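Non-reducing end alpha-L-arabinofuranosidase BoGH43B (Bacteroides ovatus, PDB 5JOZ) removes terminal non-reducing alpha-L-arabinofuranosyl residues from xyloglucan side branches, turning 'S' units into 'X' units during breakdown of this plant polysaccharide. Local coordinates at residues A[223-226]-A[230-233]; A[191-194]-A[200-203]. All blocks are in the same frame, centred on the assembly; numbering follows the deposited sequence.

Interaction 1: residues A[223-226]-A[230-233]; sequences LSNM and DHPF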
loop_
_atom_site.group_PDB
_atom_site.type_symbol
_atom_site.label_atom_id
_atom_site.label_comp_id
_atom_site.label_asym_id
_atom_site.label_seq_id
_atom_site.Cartn_x
_atom_site.Cartn_y
_atom_site.Cartn_z
ATOM N N LEU A 223 8.231 2.707 -20.140
ATOM C CA LEU A 223 7.462 1.491 -19.880
ATOM C C LEU A 223 5.975 1.810 -19.906
ATOM O O LEU A 223 5.560 2.871 -19.450
ATOM C CB LEU A 223 7.888 0.792 -18.575
ATOM C CG LEU A 223 8.014 1.656 -17.323
ATOM C CD1 LEU A 223 6.714 1.769 -16.543
ATOM C CD2 LEU A 223 9.081 1.068 -16.418
ATOM N N SER A 224 5.214 0.909 -20.526
ATOM C CA SER A 224 3.758 0.973 -20.581
ATOM C C SER A 224 3.187 -0.304 -21.178
ATOM O O SER A 224 3.793 -0.881 -22.071
ATOM C CB SER A 224 3.281 2.130 -21.451
ATOM O OG SER A 224 1.862 2.166 -21.442
ATOM N N ASN A 225 2.021 -0.720 -20.675
ATOM C CA ASN A 225 1.214 -1.813 -21.265
ATOM C C ASN A 225 -0.033 -1.302 -22.020
ATOM O O ASN A 225 -0.923 -2.077 -22.370
ATOM C CB ASN A 225 0.842 -2.833 -20.178
ATOM C CG ASN A 225 2.036 -3.622 -19.714
ATOM O OD1 ASN A 225 3.164 -3.151 -19.820
ATOM N ND2 ASN A 225 1.806 -4.830 -19.204
ATOM N N MET A 226 -0.067 0.011 -22.245
ATOM C CA MET A 226 -0.966 0.698 -23.186
ATOM C C MET A 226 -1.254 -0.034 -24.515
ATOM O O MET A 226 -2.410 -0.171 -24.902
ATOM C CB MET A 226 -0.338 2.072 -23.458
ATOM C CG MET A 226 -1.036 3.017 -24.410
ATOM S SD MET A 226 -0.282 4.652 -24.256
ATOM C CE MET A 226 1.447 4.311 -24.596
ATOM N N ASP A 230 -4.588 -7.127 -24.394
ATOM C CA ASP A 230 -4.669 -8.526 -23.957
ATOM C C ASP A 230 -3.837 -8.820 -22.691
ATOM O O ASP A 230 -4.156 -9.763 -21.963
ATOM C CB ASP A 230 -4.240 -9.473 -25.091
ATOM N N HIS A 231 -2.799 -8.019 -22.419
ATOM C CA HIS A 231 -1.828 -8.337 -21.361
ATOM C C HIS A 231 -2.466 -8.427 -19.961
ATOM O O HIS A 231 -3.321 -7.607 -19.630
ATOM C CB HIS A 231 -0.661 -7.329 -21.345
ATOM C CG HIS A 231 0.604 -7.906 -20.798
ATOM N ND1 HIS A 231 0.933 -7.832 -19.464
ATOM C CD2 HIS A 231 1.589 -8.628 -21.385
ATOM C CE1 HIS A 231 2.076 -8.459 -19.252
ATOM N NE2 HIS A 231 2.497 -8.947 -20.403
ATOM N N PRO A 232 -2.062 -9.431 -19.143
ATOM C CA PRO A 232 -2.636 -9.567 -17.785
ATOM C C PRO A 232 -2.300 -8.420 -16.808
ATOM O O PRO A 232 -3.021 -8.231 -15.838
ATOM C CB PRO A 232 -2.041 -10.898 -17.276
ATOM C CG PRO A 232 -0.801 -11.096 -18.072
ATOM C CD PRO A 232 -1.113 -10.529 -19.433
ATOM N N PHE A 233 -1.192 -7.719 -17.036
ATOM C CA PHE A 233 -0.854 -6.460 -16.332
ATOM C C PHE A 233 -1.228 -5.196 -17.105
ATOM O O PHE A 233 -0.931 -5.081 -18.291
ATOM C CB PHE A 233 0.640 -6.369 -16.049
ATOM C CG PHE A 233 1.244 -7.600 -15.456
ATOM C CD1 PHE A 233 0.521 -8.450 -14.600
ATOM C CD2 PHE A 233 2.578 -7.883 -15.697
ATOM C CE1 PHE A 233 1.112 -9.569 -14.041
ATOM C CE2 PHE A 233 3.172 -8.996 -15.136
ATOM C CZ PHE A 233 2.438 -9.847 -14.315
#

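Interaction 2: residues A[191-194]-A[200-203]; sequences SAEG and HREV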
loop_
_atom_site.group_PDB
_atom_site.type_symbol
_atom_site.label_atom_id
_atom_site.label_comp_id
_atom_site.label_asym_id
_atom_site.label_seq_id
_atom_site.Cartn_x
_atom_site.Cartn_y
_atom_site.Cartn_z
ATOM N N SER A 191 9.173 10.467 -15.544
ATOM C CA SER A 191 7.879 10.787 -14.946
ATOM C C SER A 191 6.766 9.921 -15.523
ATOM O O SER A 191 6.966 9.187 -16.488
ATOM C CB SER A 191 7.579 12.271 -15.177
ATOM O OG SER A 191 7.562 12.557 -16.564
ATOM N N ALA A 192 5.598 10.033 -14.911
ATOM C CA ALA A 192 4.413 9.284 -15.290
ATOM C C ALA A 192 3.373 10.221 -15.907
ATOM O O ALA A 192 3.283 11.381 -15.511
ATOM C CB ALA A 192 3.838 8.586 -14.064
ATOM N N GLU A 193 2.609 9.707 -16.877
ATOM C CA GLU A 193 1.532 10.438 -17.571
ATOM C C GLU A 193 0.460 9.469 -18.027
ATOM O O GLU A 193 0.704 8.271 -18.069
ATOM C CB GLU A 193 2.048 11.129 -18.844
ATOM C CG GLU A 193 3.236 12.017 -18.636
ATOM C CD GLU A 193 3.633 12.821 -19.849
ATOM O OE1 GLU A 193 3.254 12.477 -20.994
ATOM O OE2 GLU A 193 4.357 13.820 -19.631
ATOM N N GLY A 194 -0.700 9.996 -18.422
ATOM C CA GLY A 194 -1.810 9.181 -18.937
ATOM C C GLY A 194 -2.958 8.999 -17.957
ATOM O O GLY A 194 -4.113 8.942 -18.378
ATOM N N HIS A 200 -1.890 4.916 -18.781
ATOM C CA HIS A 200 -0.704 5.125 -17.916
ATOM C C HIS A 200 0.601 4.670 -18.610
ATOM O O HIS A 200 0.654 3.579 -19.207
ATOM C CB HIS A 200 -0.862 4.346 -16.597
ATOM C CG HIS A 200 -0.118 4.923 -15.431
ATOM N ND1 HIS A 200 0.117 4.195 -14.282
ATOM C CD2 HIS A 200 0.397 6.157 -15.207
ATOM C CE1 HIS A 200 0.748 4.955 -13.403
ATOM N NE2 HIS A 200 0.934 6.149 -13.941
ATOM N N ARG A 201 1.634 5.510 -18.522
ATOM C CA ARG A 201 2.948 5.234 -19.117
ATOM C C ARG A 201 4.043 6.026 -18.405
ATOM O O ARG A 201 3.766 7.068 -17.793
ATOM C CB ARG A 201 2.946 5.583 -20.608
ATOM C CG ARG A 201 2.599 7.026 -20.945
ATOM C CD ARG A 201 2.646 7.253 -22.446
ATOM N NE ARG A 201 2.106 8.553 -22.845
ATOM C CZ ARG A 201 0.809 8.884 -22.843
ATOM N NH1 ARG A 201 -0.132 8.024 -22.439
ATOM N NH2 ARG A 201 0.445 10.102 -23.242
ATOM N N GLU A 202 5.278 5.528 -18.477
ATOM C CA GLU A 202 6.429 6.267 -17.962
ATOM C C GLU A 202 7.131 6.898 -19.144
ATOM O O GLU A 202 7.283 6.258 -20.182
ATOM C CB GLU A 202 7.388 5.350 -17.223
ATOM C CG GLU A 202 8.396 6.084 -16.351
ATOM C CD GLU A 202 7.820 6.654 -15.061
ATOM O OE1 GLU A 202 6.677 6.332 -14.690
ATOM O OE2 GLU A 202 8.541 7.419 -14.393
ATOM N N VAL A 203 7.543 8.155 -18.986
ATOM C CA VAL A 203 8.258 8.899 -20.035
ATOM C C VAL A 203 9.512 9.538 -19.455
ATOM O O VAL A 203 9.637 9.673 -18.244
ATOM C CB VAL A 203 7.360 9.972 -20.718
ATOM C CG1 VAL A 203 6.097 9.334 -21.283
ATOM C CG2 VAL A 203 7.010 11.131 -19.783
#

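Interaction 1: residues A[223-226]-A[230-233]
N225 reaches across to H231 and F233 with its side-chain amide, and nearly the whole contact rests on the nitrogen of that group. The hydrogen bond runs from N225 ND2 to the backbone O of F233, 2.9 Å long with an angle of 149° at the hydrogen; the donor stands above the carbonyl plane, off the lone pairs. ND2 also lies 3.1 Å from H231 ND1, with the amide and imidazole planes 82° apart. With CG beside the backbone N (chi1 -70°), the amide extends toward the opposite segment. Asparagine suits this buried place because its other end accepts: OD1 takes the backbone N-H of V291, so both ends of the amide are held.

Packing adds little: N225 ND2 lies 3.7 Å from CB of F233.

Within each segment a local bond shapes the backbone. S224 OG accepts from M226 N, an ST turn, while H231 ND1 accepts from F233 N at 3.2 Å.

Both segments belong to the loop joining strand 215-216 to strand 234-243, the link between two four-stranded antiparallel sheets. N225 also rests on I236 of strand 234-243, and the F233 ring meets F271 of strand 269-277 edge-to-face.

Interaction 2: residues A[191-194]-A[200-203]
The beta hairpin of strands 186-193 and 201-207, the central pair of a four-stranded antiparallel sheet, is joined here next to its connecting loop. S191 with V203 and E193 with R201 are hydrogen-bonded pairs, each closed by two backbone bonds; the shortest is V203 N to S191 O, 2.8 Å and nearly straight at 171°. Between them A192 and E202 form a non-hydrogen-bonded pair, their CA atoms 4.5 Å apart.

One face carries S191, E193, R201 and V203. V203 CG2 touches S191 OG (3.6 Å) and, roughly perpendicular to that, E193 CD (3.8 Å). A branched valine suits this spot because one methyl meets both, where the E193 and V203 side chains cross at about a right angle. E193 is buried, yet OE1 and OE2 accept from the backbone N-H groups of G172 and L170; the R201 guanidinium, its NH2 4.3 Å from OE1, adds opposite charge but directs no N-H at it.

Five such four-stranded sheets make up the five-bladed beta-propeller of family 43, and the face carrying A192 and E202 turns to the next blade. A192 is small enough to sit about 4 Å, side chain to side chain, from E176, the inferred proton donor. Beside it E202 folds back at chi2 (75°), its carboxylate close to the S191 carbonyl oxygen but not bonded to it, while OE1 accepts from A239 N of strand 234-243. An alanine in place of E202 would probably leave that N-H without its acceptor and open a gap over the S191 carbonyl.

At the hairpin's end G194 adopts phi 105°, where a CB would jam against the preceding carbonyl O. H200 brings its ring edge to E193 O, with CD2 3.6 Å away, and its ND1 bonds to A235 O.

In sequence, interaction 2 comes wholly before interaction 1, and their centres lie 13 Å apart. They meet directly: the 223-226 segment runs beside the 200-203 segment, with L223 O 2.8 Å from E202 N and S224 OG 2.9 Å from H200 O, both probable hydrogen bonds. S224 thus serves its own ST turn and the residue just before strand 201-207 together. Packing continues along this line, S224 CB lying 3.6 Å from R201 CB. Interaction 2 borders the inferred catalytic residues, the side chain of A192 being about 7 Å from that of D126, inferred to tune the proton donor, whereas interaction 1 is remote from these residues, in the connection to the next blade.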